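Local coordinates for protein 11S globulin subunit beta (Cucurbita maxima, PDB 2E9Q) that serves as a hexameric seed storage globulin, a nutrient reservoir for the germinating pumpkin seedling, at residues K176-R188 with K231-V243. Sequence-based numbering, arbitrary orientation.
Sequences KFYLAGRPEQVER and KLKGEDDERDRIV
Arg241, just before strand 242-244, slots its guanidinium between Pro183 and Val186 in the loop that follows strand 176-178, at the edge of the N-terminal cupin barrel of this 11S globulin; both strands pair with strand 74-81. This is the tight, buried end. Pro183 CB lies over one face of the Arg241 guanidinium, 3.9 Å from CZ, and Val186 CG1 covers the opposite face. At its edge, Arg241 NH1 makes a salt bridge to Glu187 OE1 (2.8 Å), though the hydrogen bond within it is bent and weak, and NH2 gives another weak bond to Glu184 O. The Tyr178 ring stands almost perpendicular to the guanidinium, the planes 81° apart. Asp240 OD1 takes both N and NE of Arg241 from the same face of its carboxylate, and OD2 accepts Glu184 N at 3.2 Å. With an alanine at Asp240, Glu184 N would probably lose its acceptor, and Arg241 N and NE the carboxylate oxygen they share.

Midway, two waters bridge the backbones, one linking Arg182 O, Asp237 O and Asp240 N, the other Arg182 N and Asp240 O. The looser, solvent side belongs to partly exposed Arg182: its chain, bent at chi3 (63°), lays the guanidinium over the turn Gly234-Asp237, which follows helix 226-233. NH1 forms a salt bridge with OE2 of exposed Glu238 (2.8 Å) and NH2 bonds weakly to O of exposed Glu235, while Asp237 O sits over the centre of the guanidinium face, 3.1 Å from Arg182 CZ.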
loop_
_atom_site.group_PDB
_atom_site.type_symbol
_atom_site.label_atom_id
_atom_site.label_comp_id
_atom_site.label_asym_id
_atom_site.label_seq_id
_atom_site.Cartn_x
_atom_site.Cartn_y
_atom_site.Cartn_z
ATOM N N LYS A 176 15.400 3.493 -15.687
ATOM C CA LYS A 176 16.606 2.723 -15.441
ATOM C C LYS A 176 17.821 3.644 -15.481
ATOM O O LYS A 176 18.073 4.324 -16.474
ATOM C CB LYS A 176 16.759 1.563 -16.432
ATOM C CG LYS A 176 17.896 0.632 -16.014
ATOM C CD LYS A 176 17.936 -0.693 -16.736
ATOM C CE LYS A 176 19.246 -1.412 -16.398
ATOM N NZ LYS A 176 19.387 -2.714 -17.075
ATOM N N PHE A 177 18.551 3.676 -14.370
ATOM C CA PHE A 177 19.748 4.504 -14.208
ATOM C C PHE A 177 21.009 3.699 -14.530
ATOM O O PHE A 177 21.406 2.814 -13.763
ATOM C CB PHE A 177 19.852 5.025 -12.760
ATOM C CG PHE A 177 18.646 5.799 -12.294
ATOM C CD1 PHE A 177 17.429 5.159 -12.076
ATOM C CD2 PHE A 177 18.721 7.171 -12.090
ATOM C CE1 PHE A 177 16.298 5.880 -11.664
ATOM C CE2 PHE A 177 17.591 7.901 -11.678
ATOM C CZ PHE A 177 16.384 7.249 -11.468
ATOM N N TYR A 178 21.643 4.021 -15.653
ATOM C CA TYR A 178 22.853 3.334 -16.082
ATOM C C TYR A 178 24.110 3.982 -15.521
ATOM O O TYR A 178 24.227 5.210 -15.492
ATOM C CB TYR A 178 22.935 3.297 -17.620
ATOM C CG TYR A 178 22.096 2.211 -18.239
ATOM C CD1 TYR A 178 20.762 2.430 -18.599
ATOM C CD2 TYR A 178 22.623 0.937 -18.418
ATOM C CE1 TYR A 178 19.977 1.391 -19.122
ATOM C CE2 TYR A 178 21.854 -0.100 -18.933
ATOM C CZ TYR A 178 20.540 0.127 -19.283
ATOM O OH TYR A 178 19.820 -0.936 -19.782
ATOM N N LEU A 179 25.049 3.152 -15.076
ATOM C CA LEU A 179 26.303 3.659 -14.524
ATOM C C LEU A 179 27.336 3.957 -15.612
ATOM O O LEU A 179 28.252 4.747 -15.398
ATOM C CB LEU A 179 26.901 2.664 -13.530
ATOM C CG LEU A 179 26.062 2.203 -12.328
ATOM C CD1 LEU A 179 27.000 1.642 -11.271
ATOM C CD2 LEU A 179 25.275 3.351 -11.749
ATOM N N ALA A 180 27.191 3.326 -16.776
ATOM C CA ALA A 180 28.135 3.550 -17.874
ATOM C C ALA A 180 27.473 3.553 -19.241
ATOM O O ALA A 180 26.320 3.152 -19.387
ATOM C CB ALA A 180 29.223 2.495 -17.848
ATOM N N GLY A 181 28.226 3.997 -20.249
ATOM C CA GLY A 181 27.714 4.031 -21.609
ATOM C C GLY A 181 26.735 5.159 -21.865
ATOM O O GLY A 181 26.597 6.074 -21.065
ATOM N N ARG A 182 26.052 5.097 -22.999
ATOM C CA ARG A 182 25.084 6.126 -23.346
ATOM C C ARG A 182 23.894 5.453 -24.007
ATOM O O ARG A 182 23.793 5.395 -25.232
ATOM C CB ARG A 182 25.716 7.133 -24.293
ATOM C CG ARG A 182 24.996 8.452 -24.361
ATOM C CD ARG A 182 25.625 9.292 -25.449
ATOM N NE ARG A 182 25.474 8.652 -26.755
ATOM C CZ ARG A 182 26.263 8.887 -27.799
ATOM N NH1 ARG A 182 26.046 8.259 -28.950
ATOM N NH2 ARG A 182 27.276 9.741 -27.691
ATOM N N PRO A 183 22.979 4.921 -23.192
ATOM C CA PRO A 183 21.787 4.237 -23.687
ATOM C C PRO A 183 20.681 5.214 -24.049
ATOM O O PRO A 183 20.523 6.251 -23.407
ATOM C CB PRO A 183 21.399 3.363 -22.509
ATOM C CG PRO A 183 21.662 4.292 -21.354
ATOM C CD PRO A 183 23.007 4.923 -21.715
ATOM N N GLU A 184 19.927 4.888 -25.088
ATOM C CA GLU A 184 18.810 5.728 -25.491
ATOM C C GLU A 184 17.615 5.154 -24.734
ATOM O O GLU A 184 16.866 4.349 -25.278
ATOM C CB GLU A 184 18.600 5.628 -27.002
ATOM C CG GLU A 184 18.577 6.982 -27.699
ATOM C CD GLU A 184 18.967 6.897 -29.166
ATOM O OE1 GLU A 184 18.263 6.204 -29.932
ATOM O OE2 GLU A 184 19.984 7.522 -29.552
ATOM N N GLN A 185 17.464 5.560 -23.470
ATOM C CA GLN A 185 16.391 5.071 -22.600
ATOM C C GLN A 185 15.102 4.792 -23.360
ATOM O O GLN A 185 14.402 5.714 -23.791
ATOM C CB GLN A 185 16.126 6.097 -21.492
ATOM C CG GLN A 185 16.098 5.506 -20.087
ATOM C CD GLN A 185 17.422 4.874 -19.689
ATOM O OE1 GLN A 185 18.418 5.564 -19.480
ATOM N NE2 GLN A 185 17.437 3.554 -19.593
ATOM N N VAL A 186 14.805 3.505 -23.524
ATOM C CA VAL A 186 13.618 3.063 -24.245
ATOM C C VAL A 186 12.647 2.320 -23.332
ATOM O O VAL A 186 11.510 2.044 -23.723
ATOM C CB VAL A 186 13.999 2.136 -25.429
ATOM C CG1 VAL A 186 14.708 0.889 -24.910
ATOM C CG2 VAL A 186 12.743 1.762 -26.229
ATOM N N GLU A 187 13.103 1.990 -22.125
ATOM C CA GLU A 187 12.262 1.296 -21.154
ATOM C C GLU A 187 10.913 2.006 -21.157
ATOM O O GLU A 187 9.861 1.367 -21.146
ATOM C CB GLU A 187 12.886 1.359 -19.757
ATOM C CG GLU A 187 14.311 0.828 -19.694
ATOM C CD GLU A 187 15.325 1.785 -20.297
ATOM O OE1 GLU A 187 16.500 1.396 -20.450
ATOM O OE2 GLU A 187 14.949 2.933 -20.614
ATOM N N ARG A 188 10.965 3.335 -21.191
ATOM C CA ARG A 188 9.768 4.172 -21.230
ATOM C C ARG A 188 10.060 5.394 -22.100
ATOM O O ARG A 188 9.168 6.197 -22.390
ATOM C CB ARG A 188 9.382 4.617 -19.820
ATOM C CG ARG A 188 9.266 3.474 -18.820
ATOM C CD ARG A 188 8.248 2.434 -19.263
ATOM N NE ARG A 188 6.875 2.924 -19.212
ATOM C CZ ARG A 188 6.134 2.944 -18.112
ATOM N NH1 ARG A 188 6.635 2.502 -16.967
ATOM N NH2 ARG A 188 4.884 3.388 -18.160
ATOM N N LYS A 231 35.719 9.936 -19.893
ATOM C CA LYS A 231 35.545 8.519 -20.169
ATOM C C LYS A 231 34.331 8.041 -19.370
ATOM O O LYS A 231 33.512 7.254 -19.846
ATOM C CB LYS A 231 36.789 7.751 -19.733
ATOM C CG LYS A 231 37.957 7.838 -20.705
ATOM C CD LYS A 231 37.708 6.963 -21.925
ATOM C CE LYS A 231 38.969 6.782 -22.752
ATOM N NZ LYS A 231 38.798 5.725 -23.791
ATOM N N LEU A 232 34.231 8.548 -18.148
ATOM C CA LEU A 232 33.145 8.210 -17.246
ATOM C C LEU A 232 31.819 8.633 -17.868
ATOM O O LEU A 232 30.900 7.827 -18.004
ATOM C CB LEU A 232 33.361 8.934 -15.921
ATOM C CG LEU A 232 32.503 8.581 -14.713
ATOM C CD1 LEU A 232 32.650 7.097 -14.395
ATOM C CD2 LEU A 232 32.936 9.443 -13.531
ATOM N N LYS A 233 31.736 9.902 -18.252
ATOM C CA LYS A 233 30.528 10.445 -18.857
ATOM C C LYS A 233 30.141 9.750 -20.162
ATOM O O LYS A 233 28.978 9.782 -20.560
ATOM C CB LYS A 233 30.699 11.941 -19.119
ATOM C CG LYS A 233 30.946 12.781 -17.873
ATOM C CD LYS A 233 30.730 14.252 -18.189
ATOM C CE LYS A 233 30.779 15.109 -16.943
ATOM N NZ LYS A 233 30.366 16.509 -17.229
ATOM N N GLY A 234 31.115 9.138 -20.828
ATOM C CA GLY A 234 30.838 8.447 -22.074
ATOM C C GLY A 234 30.129 9.279 -23.132
ATOM O O GLY A 234 29.292 8.767 -23.868
ATOM N N GLU A 235 30.462 10.561 -23.220
ATOM C CA GLU A 235 29.831 11.439 -24.201
ATOM C C GLU A 235 29.915 10.877 -25.623
ATOM O O GLU A 235 29.107 11.228 -26.482
ATOM C CB GLU A 235 30.490 12.823 -24.172
ATOM C CG GLU A 235 30.362 13.575 -22.849
ATOM C CD GLU A 235 28.962 14.114 -22.611
ATOM O OE1 GLU A 235 28.725 14.712 -21.537
ATOM O OE2 GLU A 235 28.101 13.944 -23.500
ATOM N N ASP A 236 30.883 9.995 -25.860
ATOM C CA ASP A 236 31.088 9.414 -27.182
ATOM C C ASP A 236 30.808 7.934 -27.359
ATOM O O ASP A 236 31.119 7.374 -28.408
ATOM C CB ASP A 236 32.517 9.683 -27.639
ATOM C CG ASP A 236 32.666 11.032 -28.283
ATOM O OD1 ASP A 236 32.315 12.044 -27.634
ATOM O OD2 ASP A 236 33.127 11.078 -29.444
ATOM N N ASP A 237 30.236 7.288 -26.353
ATOM C CA ASP A 237 29.953 5.869 -26.480
ATOM C C ASP A 237 28.729 5.704 -27.379
ATOM O O ASP A 237 27.638 6.157 -27.040
ATOM C CB ASP A 237 29.687 5.261 -25.104
ATOM C CG ASP A 237 29.840 3.753 -25.090
ATOM O OD1 ASP A 237 29.551 3.106 -26.120
ATOM O OD2 ASP A 237 30.238 3.214 -24.034
ATOM N N GLU A 238 28.918 5.062 -28.527
ATOM C CA GLU A 238 27.832 4.840 -29.483
ATOM C C GLU A 238 27.354 3.397 -29.428
ATOM O O GLU A 238 26.541 2.977 -30.249
ATOM C CB GLU A 238 28.313 5.150 -30.908
ATOM C CG GLU A 238 28.859 6.562 -31.097
ATOM C CD GLU A 238 27.766 7.597 -31.272
ATOM O OE1 GLU A 238 28.067 8.807 -31.190
ATOM O OE2 GLU A 238 26.603 7.198 -31.501
ATOM N N ARG A 239 27.854 2.648 -28.450
ATOM C CA ARG A 239 27.510 1.233 -28.297
ATOM C C ARG A 239 26.163 0.930 -27.664
ATOM O O ARG A 239 25.683 -0.200 -27.728
ATOM C CB ARG A 239 28.587 0.530 -27.468
ATOM C CG ARG A 239 29.969 0.507 -28.091
ATOM C CD ARG A 239 30.951 -0.127 -27.126
ATOM N NE ARG A 239 31.001 0.650 -25.899
ATOM C CZ ARG A 239 31.548 0.231 -24.767
ATOM N NH1 ARG A 239 31.540 1.017 -23.704
ATOM N NH2 ARG A 239 32.096 -0.975 -24.702
ATOM N N ASP A 240 25.559 1.942 -27.053
ATOM C CA ASP A 240 24.288 1.793 -26.354
ATOM C C ASP A 240 24.474 0.915 -25.099
ATOM O O ASP A 240 25.553 0.909 -24.512
ATOM C CB ASP A 240 23.207 1.223 -27.266
ATOM C CG ASP A 240 21.801 1.526 -26.754
ATOM O OD1 ASP A 240 21.129 0.609 -26.234
ATOM O OD2 ASP A 240 21.374 2.698 -26.858
ATOM N N ARG A 241 23.456 0.156 -24.712
ATOM C CA ARG A 241 23.516 -0.638 -23.482
ATOM C C ARG A 241 24.147 -2.041 -23.457
ATOM O O ARG A 241 24.467 -2.551 -22.374
ATOM C CB ARG A 241 22.107 -0.723 -22.895
ATOM C CG ARG A 241 21.256 -1.845 -23.454
ATOM C CD ARG A 241 19.777 -1.509 -23.291
ATOM N NE ARG A 241 19.424 -0.364 -24.123
ATOM C CZ ARG A 241 18.788 0.717 -23.688
ATOM N NH1 ARG A 241 18.429 0.796 -22.416
ATOM N NH2 ARG A 241 18.528 1.726 -24.522
ATOM N N ILE A 242 24.302 -2.679 -24.616
ATOM C CA ILE A 242 24.903 -4.007 -24.660
ATOM C C ILE A 242 26.220 -3.883 -25.431
ATOM O O ILE A 242 26.217 -3.635 -26.638
ATOM C CB ILE A 242 23.961 -5.015 -25.354
ATOM C CG1 ILE A 242 22.586 -5.006 -24.671
ATOM C CG2 ILE A 242 24.552 -6.414 -25.295
ATOM C CD1 ILE A 242 21.547 -5.880 -25.356
ATOM N N VAL A 243 27.345 -4.047 -24.737
ATOM C CA VAL A 243 28.650 -3.890 -25.371
ATOM C C VAL A 243 29.501 -5.148 -25.589
ATOM O O VAL A 243 29.336 -6.170 -24.923
ATOM C CB VAL A 243 29.497 -2.876 -24.587
ATOM C CG1 VAL A 243 28.715 -1.581 -24.406
ATOM C CG2 VAL A 243 29.881 -3.455 -23.232
HETATM O O HOH W 1 25.318 4.531 -27.293
HETATM O O HOH W 2 26.706 3.134 -24.705
#